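Local coordinates for polysialic acid O-acetyltransferase (Escherichia coli, PDB 3JQY), which transfers acetyl groups from acetyl-CoA to the 7- or 9-hydroxyl groups of capsular polysialic acid, with high specificity for long polymers, at residues 155-158 / 159-162; 20-23 / 24-28. All coordinates share one frame; numbering follows the deposited sequence.

Contact 1: residues 155-158 / 159-162; sequences KKRI and NWAK
Between R157 and W160 the backbone runs without regular helix or strand, extended at R157 and W160 but folded at I158 and N159, and this bend turns both later side chains back onto the arginine. The segment belongs to the long loop between strands 149-151 and 164-166 that stands out from the left-handed beta-helix of this hexapeptide-repeat transferase. Arginine suits the place because its chain offers methylenes to a ring and N-H groups to oxygens at once. With CG anti to the backbone N (chi1 169°) and the chain extended as far as NE, R157 is laid along the indole: CD sits over the centre of the six-membered ring of W160, 3.6 Å from its centroid, a CH-pi contact almost on the ring normal. Beyond it the guanidinium stacks on the same indole, planes 24° apart. The arginine also holds N159 side-on with two nitrogens, NE giving a 2.9 Å bond to OD1 of N159 and NH2 a longer one, 3.3 Å, to the backbone O of N159; both donors stand above the plane of the carbonyl they meet. OD1 has a further donor in the backbone N of I149, while ND2 of N159 bonds to D145 and the backbone of H147, residues that by similarity bind acetyl-CoA. The asparagine, buried, thus ties the loop to the probable cofactor site. An alanine here removes the chain lying on the indole, which would probably be freer to turn, and is likely to leave OD1 of N159 with one donor fewer. A water bridges R157 and W160, donating to R157 O at 3.1 Å and accepting from NE1 of W160 at 2.8 Å in the plane of the indole.

Contact 2: residues 20-23 / 24-28; sequences TQDS and RLKTQ
D22 is gripped by the backbone that follows it: its OD1 accepts from R24 N at 3.0 Å and from K26 N at 2.9 Å, the two donors reaching it from opposite faces of the carboxylate. Aspartate suits this place because its short side chain, with CG between the backbone N and the carbonyl carbon (chi1 72°), brings the acid over the turn it opens. The type I beta turn from D22 to L25 is closed by L25 N bonding to D22 O at 2.9 Å. Behind it the chain returns antiparallel: D22 N bonds to K26 O, and Q28 N to T20 O at 2.8 Å in a nearly straight bond (173°), bridging Q21 with T27.

This close-knit side, with D22 buried, faces strand 41-44, where D22 OD2 accepts from C44 N and R24 NH2 reaches C44 O. The salt bridge of R24 NE to D22 OD2 (3.1 Å) is weak as a hydrogen bond, its guanidinium plane turned 43° from the carboxylate. The long chain of K26 ends in a salt bridge to D46.

The other side is exposed and loosely packed. There Q21 lies extended across T27, with NE2 3.5 Å from the methyl CG2 of T27, and OE1 approaches L25 CG at 3.8 Å; L25 itself adopts the left-handed backbone conformation, unusual for leucine.

The whole is a short hairpin-like turn, type I with a G1 beta bulge at L25-K26 as in 3:5 hairpins, overlaid by an Asx turn at D22 and formed where two consecutive sequence repeats, 17-23 and 24-30, meet ahead of the first strand, 31-35.

Contact 2 comes first along the chain, at the N-terminal end and before strand 31-35; contact 1 follows more than 120 residues later, between strands 149-151 and 164-166. Their centres lie 40 Å apart and their nearest atoms about 27 Å, so they do not touch. They sit at different places on the beta-helix, one at its N-terminal end and the other on a protruding loop: residues 20-28 pack on strand 41-44, an outermost strand of one sheet, whereas the loop of 155-162 leads into strand 164-166 of that same sheet. They serve different surroundings. Contact 1 adjoins a second subunit and the probable acetyl-CoA site, whereas contact 2 meets no other chain of the assembly and lies far from that site.

Contact 1: residues 155-158 / 159-162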
ATOM      1  N   LYS B 155     -11.825   7.495  31.021  1.00 23.20           N
ATOM      2  CA  LYS B 155     -10.998   8.650  30.665  1.00 24.62           C
ATOM      3  C   LYS B 155      -9.502   8.329  30.627  1.00 23.73           C
ATOM      4  O   LYS B 155      -8.669   9.227  30.476  1.00 26.90           O
ATOM      5  CB  LYS B 155     -11.281   9.845  31.586  1.00 28.01           C
ATOM      6  CG  LYS B 155     -12.717  10.357  31.499  1.00 28.52           C
ATOM      7  CD  LYS B 155     -12.912  11.650  32.287  1.00 43.62           C
ATOM      8  CE  LYS B 155     -12.076  12.788  31.711  1.00 46.07           C
ATOM      9  NZ  LYS B 155     -12.351  14.089  32.391  1.00 46.75           N
ATOM     10  N   LYS B 156      -9.170   7.046  30.755  1.00 19.17           N
ATOM     11  CA  LYS B 156      -7.785   6.600  30.728  1.00 25.22           C
ATOM     12  C   LYS B 156      -7.349   6.139  29.339  1.00 22.43           C
ATOM     13  O   LYS B 156      -8.161   5.681  28.535  1.00 18.76           O
ATOM     14  CB  LYS B 156      -7.576   5.469  31.730  1.00 24.09           C
ATOM     15  CG  LYS B 156      -7.793   5.898  33.179  1.00 30.14           C
ATOM     16  CD  LYS B 156      -7.529   4.758  34.145  1.00 42.53           C
ATOM     17  CE  LYS B 156      -7.635   5.231  35.589  1.00 53.60           C
ATOM     18  NZ  LYS B 156      -7.425   4.117  36.554  1.00 57.76           N
ATOM     19  N   ARG B 157      -6.054   6.242  29.070  1.00 22.22           N
ATOM     20  CA  ARG B 157      -5.514   5.794  27.790  1.00 15.34           C
ATOM     21  C   ARG B 157      -5.600   4.276  27.634  1.00 17.20           C
ATOM     22  O   ARG B 157      -5.308   3.527  28.569  1.00 21.25           O
ATOM     23  CB  ARG B 157      -4.066   6.255  27.636  1.00 18.86           C
ATOM     24  CG  ARG B 157      -3.359   5.610  26.457  1.00 18.09           C
ATOM     25  CD  ARG B 157      -2.074   6.331  26.110  1.00 16.51           C
ATOM     26  NE  ARG B 157      -1.551   5.867  24.826  1.00 19.26           N
ATOM     27  CZ  ARG B 157      -0.379   6.223  24.316  1.00 22.98           C
ATOM     28  NH1 ARG B 157       0.418   7.053  24.981  1.00 24.22           N
ATOM     29  NH2 ARG B 157      -0.003   5.748  23.133  1.00 21.23           N
ATOM     30  N   ILE B 158      -5.995   3.820  26.450  1.00 16.76           N
ATOM     31  CA  ILE B 158      -6.156   2.391  26.209  1.00 14.72           C
ATOM     32  C   ILE B 158      -5.375   1.837  25.017  1.00 23.08           C
ATOM     33  O   ILE B 158      -5.580   0.684  24.632  1.00 23.43           O
ATOM     34  CB  ILE B 158      -7.640   1.996  26.034  1.00 20.39           C
ATOM     35  CG1 ILE B 158      -8.280   2.795  24.893  1.00 21.76           C
ATOM     36  CG2 ILE B 158      -8.390   2.186  27.338  1.00 22.83           C
ATOM     37  CD1 ILE B 158      -9.665   2.326  24.511  1.00 25.33           C
ATOM     38  N   ASN B 159      -4.498   2.643  24.427  1.00 18.07           N
ATOM     39  CA  ASN B 159      -3.674   2.151  23.321  1.00 15.22           C
ATOM     40  C   ASN B 159      -2.191   2.337  23.602  1.00 13.69           C
ATOM     41  O   ASN B 159      -1.441   2.817  22.746  1.00 15.74           O
ATOM     42  CB  ASN B 159      -4.042   2.833  21.998  1.00 15.86           C
ATOM     43  CG  ASN B 159      -3.627   4.290  21.958  1.00 17.59           C
ATOM     44  OD1 ASN B 159      -3.549   4.956  22.995  1.00 14.70           O
ATOM     45  ND2 ASN B 159      -3.350   4.794  20.759  1.00 15.37           N
ATOM     46  N   TRP B 160      -1.770   1.972  24.809  1.00 12.79           N
ATOM     47  CA  TRP B 160      -0.355   1.994  25.158  1.00 14.21           C
ATOM     48  C   TRP B 160       0.441   1.123  24.181  1.00 13.78           C
ATOM     49  O   TRP B 160      -0.055   0.109  23.691  1.00 12.50           O
ATOM     50  CB  TRP B 160      -0.146   1.494  26.592  1.00 21.82           C
ATOM     51  CG  TRP B 160      -0.720   2.402  27.655  1.00 21.80           C
ATOM     52  CD1 TRP B 160      -1.836   2.180  28.412  1.00 25.20           C
ATOM     53  CD2 TRP B 160      -0.191   3.665  28.082  1.00 21.50           C
ATOM     54  NE1 TRP B 160      -2.038   3.233  29.278  1.00 24.21           N
ATOM     55  CE2 TRP B 160      -1.043   4.156  29.093  1.00 22.54           C
ATOM     56  CE3 TRP B 160       0.913   4.433  27.699  1.00 24.03           C
ATOM     57  CZ2 TRP B 160      -0.820   5.375  29.731  1.00 28.35           C
ATOM     58  CZ3 TRP B 160       1.136   5.645  28.336  1.00 28.35           C
ATOM     59  CH2 TRP B 160       0.272   6.104  29.340  1.00 26.35           C
ATOM     60  N   ALA B 161       1.675   1.526  23.896  1.00 12.67           N
ATOM     61  CA  ALA B 161       2.554   0.730  23.045  1.00 15.38           C
ATOM     62  C   ALA B 161       2.728  -0.666  23.627  1.00 17.41           C
ATOM     63  O   ALA B 161       2.726  -0.841  24.852  1.00 16.09           O
ATOM     64  CB  ALA B 161       3.906   1.412  22.887  1.00 13.20           C
ATOM     65  N   LYS B 162       2.888  -1.651  22.744  1.00 11.38           N
ATOM     66  CA  LYS B 162       3.066  -3.049  23.142  1.00 11.33           C
ATOM     67  C   LYS B 162       4.087  -3.734  22.227  1.00 12.22           C
ATOM     68  O   LYS B 162       4.128  -3.462  21.024  1.00 12.90           O
ATOM     69  CB  LYS B 162       1.736  -3.796  23.104  1.00 15.52           C
ATOM     70  CG  LYS B 162       0.684  -3.225  24.059  1.00 20.10           C
ATOM     71  CD  LYS B 162      -0.518  -4.151  24.189  1.00 30.14           C
ATOM     72  CE  LYS B 162      -1.523  -3.603  25.198  1.00 43.63           C
ATOM     73  NZ  LYS B 162      -0.865  -3.184  26.472  1.00 53.20           N
TER
HETATM   74  O   HOH W   1      -3.841   4.032  31.268  1.00 36.62           O

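Contact 2: residues 20-23 / 24-28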
ATOM      1  N   THR B  20      34.631   8.612   9.416  1.00 35.33           N
ATOM      2  CA  THR B  20      33.869   8.480  10.653  1.00 30.50           C
ATOM      3  C   THR B  20      34.369   7.289  11.470  1.00 30.36           C
ATOM      4  O   THR B  20      34.757   6.267  10.906  1.00 26.19           O
ATOM      5  CB  THR B  20      32.369   8.279  10.359  1.00 34.84           C
ATOM      6  OG1 THR B  20      31.885   9.359   9.547  1.00 33.14           O
ATOM      7  CG2 THR B  20      31.575   8.217  11.654  1.00 30.30           C
ATOM      8  N   GLN B  21      34.369   7.423  12.794  1.00 24.96           N
ATOM      9  CA  GLN B  21      34.738   6.308  13.668  1.00 22.71           C
ATOM     10  C   GLN B  21      33.607   5.998  14.648  1.00 26.04           C
ATOM     11  O   GLN B  21      32.785   6.866  14.944  1.00 25.85           O
ATOM     12  CB  GLN B  21      36.039   6.612  14.429  1.00 30.05           C
ATOM     13  CG  GLN B  21      37.276   6.732  13.535  1.00 29.85           C
ATOM     14  CD  GLN B  21      38.564   6.944  14.317  1.00 38.05           C
ATOM     15  OE1 GLN B  21      38.555   7.462  15.436  1.00 30.10           O
ATOM     16  NE2 GLN B  21      39.685   6.544  13.723  1.00 41.85           N
ATOM     17  N   ASP B  22      33.554   4.760  15.140  1.00 20.52           N
ATOM     18  CA  ASP B  22      32.595   4.416  16.189  1.00 22.55           C
ATOM     19  C   ASP B  22      33.158   4.823  17.554  1.00 19.41           C
ATOM     20  O   ASP B  22      34.223   5.437  17.628  1.00 24.42           O
ATOM     21  CB  ASP B  22      32.196   2.933  16.146  1.00 18.37           C
ATOM     22  CG  ASP B  22      33.306   2.000  16.609  1.00 24.50           C
ATOM     23  OD1 ASP B  22      34.366   2.488  17.048  1.00 21.25           O
ATOM     24  OD2 ASP B  22      33.106   0.768  16.551  1.00 19.42           O
ATOM     25  N   SER B  23      32.452   4.484  18.630  1.00 15.48           N
ATOM     26  CA  SER B  23      32.825   4.981  19.958  1.00 16.03           C
ATOM     27  C   SER B  23      34.155   4.414  20.452  1.00 20.77           C
ATOM     28  O   SER B  23      34.784   4.984  21.339  1.00 19.45           O
ATOM     29  CB  SER B  23      31.711   4.715  20.974  1.00 18.08           C
ATOM     30  OG  SER B  23      30.515   5.361  20.571  1.00 19.76           O
ATOM     31  N   ARG B  24      34.580   3.287  19.892  1.00 18.50           N
ATOM     32  CA  ARG B  24      35.860   2.718  20.298  1.00 17.99           C
ATOM     33  C   ARG B  24      36.956   3.061  19.297  1.00 21.64           C
ATOM     34  O   ARG B  24      38.014   2.430  19.276  1.00 27.79           O
ATOM     35  CB  ARG B  24      35.754   1.210  20.531  1.00 21.03           C
ATOM     36  CG  ARG B  24      35.288   0.442  19.324  1.00 32.51           C
ATOM     37  CD  ARG B  24      34.483  -0.774  19.720  1.00 38.96           C
ATOM     38  NE  ARG B  24      33.968  -1.449  18.536  1.00 38.92           N
ATOM     39  CZ  ARG B  24      34.557  -2.487  17.955  1.00 28.77           C
ATOM     40  NH1 ARG B  24      35.679  -2.984  18.459  1.00 29.90           N
ATOM     41  NH2 ARG B  24      34.019  -3.033  16.875  1.00 23.27           N
ATOM     42  N   LEU B  25      36.691   4.070  18.470  1.00 20.21           N
ATOM     43  CA  LEU B  25      37.703   4.609  17.562  1.00 22.72           C
ATOM     44  C   LEU B  25      37.993   3.743  16.336  1.00 28.55           C
ATOM     45  O   LEU B  25      39.063   3.855  15.732  1.00 34.13           O
ATOM     46  CB  LEU B  25      38.997   4.884  18.332  1.00 23.84           C
ATOM     47  CG  LEU B  25      39.074   6.266  18.979  1.00 24.58           C
ATOM     48  CD1 LEU B  25      37.694   6.797  19.310  1.00 25.02           C
ATOM     49  CD2 LEU B  25      39.947   6.230  20.228  1.00 32.72           C
ATOM     50  N   LYS B  26      37.039   2.893  15.968  1.00 25.16           N
ATOM     51  CA  LYS B  26      37.160   2.057  14.776  1.00 25.82           C
ATOM     52  C   LYS B  26      36.521   2.751  13.574  1.00 29.42           C
ATOM     53  O   LYS B  26      35.372   3.190  13.639  1.00 21.43           O
ATOM     54  CB  LYS B  26      36.492   0.696  15.002  1.00 22.85           C
ATOM     55  CG  LYS B  26      36.581  -0.240  13.797  1.00 29.86           C
ATOM     56  CD  LYS B  26      35.783  -1.522  14.009  1.00 29.73           C
ATOM     57  CE  LYS B  26      35.890  -2.440  12.796  1.00 30.20           C
ATOM     58  NZ  LYS B  26      37.293  -2.894  12.571  1.00 34.73           N
ATOM     59  N   THR B  27      37.262   2.855  12.476  1.00 28.00           N
ATOM     60  CA  THR B  27      36.756   3.557  11.300  1.00 26.45           C
ATOM     61  C   THR B  27      35.574   2.821  10.658  1.00 21.27           C
ATOM     62  O   THR B  27      35.619   1.604  10.470  1.00 23.80           O
ATOM     63  CB  THR B  27      37.866   3.775  10.253  1.00 30.66           C
ATOM     64  OG1 THR B  27      38.435   2.513   9.892  1.00 42.26           O
ATOM     65  CG2 THR B  27      38.962   4.663  10.820  1.00 25.21           C
ATOM     66  N   GLN B  28      34.520   3.569  10.342  1.00 22.74           N
ATOM     67  CA  GLN B  28      33.342   3.030   9.662  1.00 23.34           C
ATOM     68  C   GLN B  28      32.967   3.934   8.496  1.00 25.54           C
ATOM     69  O   GLN B  28      32.159   4.854   8.646  1.00 24.12           O
ATOM     70  CB  GLN B  28      32.154   2.929  10.625  1.00 22.43           C
ATOM     71  CG  GLN B  28      32.358   1.956  11.769  1.00 21.60           C
ATOM     72  CD  GLN B  28      32.518   0.521  11.295  1.00 22.09           C
ATOM     73  OE1 GLN B  28      32.989  -0.341  12.043  1.00 25.05           O
ATOM     74  NE2 GLN B  28      32.126   0.256  10.051  1.00 16.23           N
TER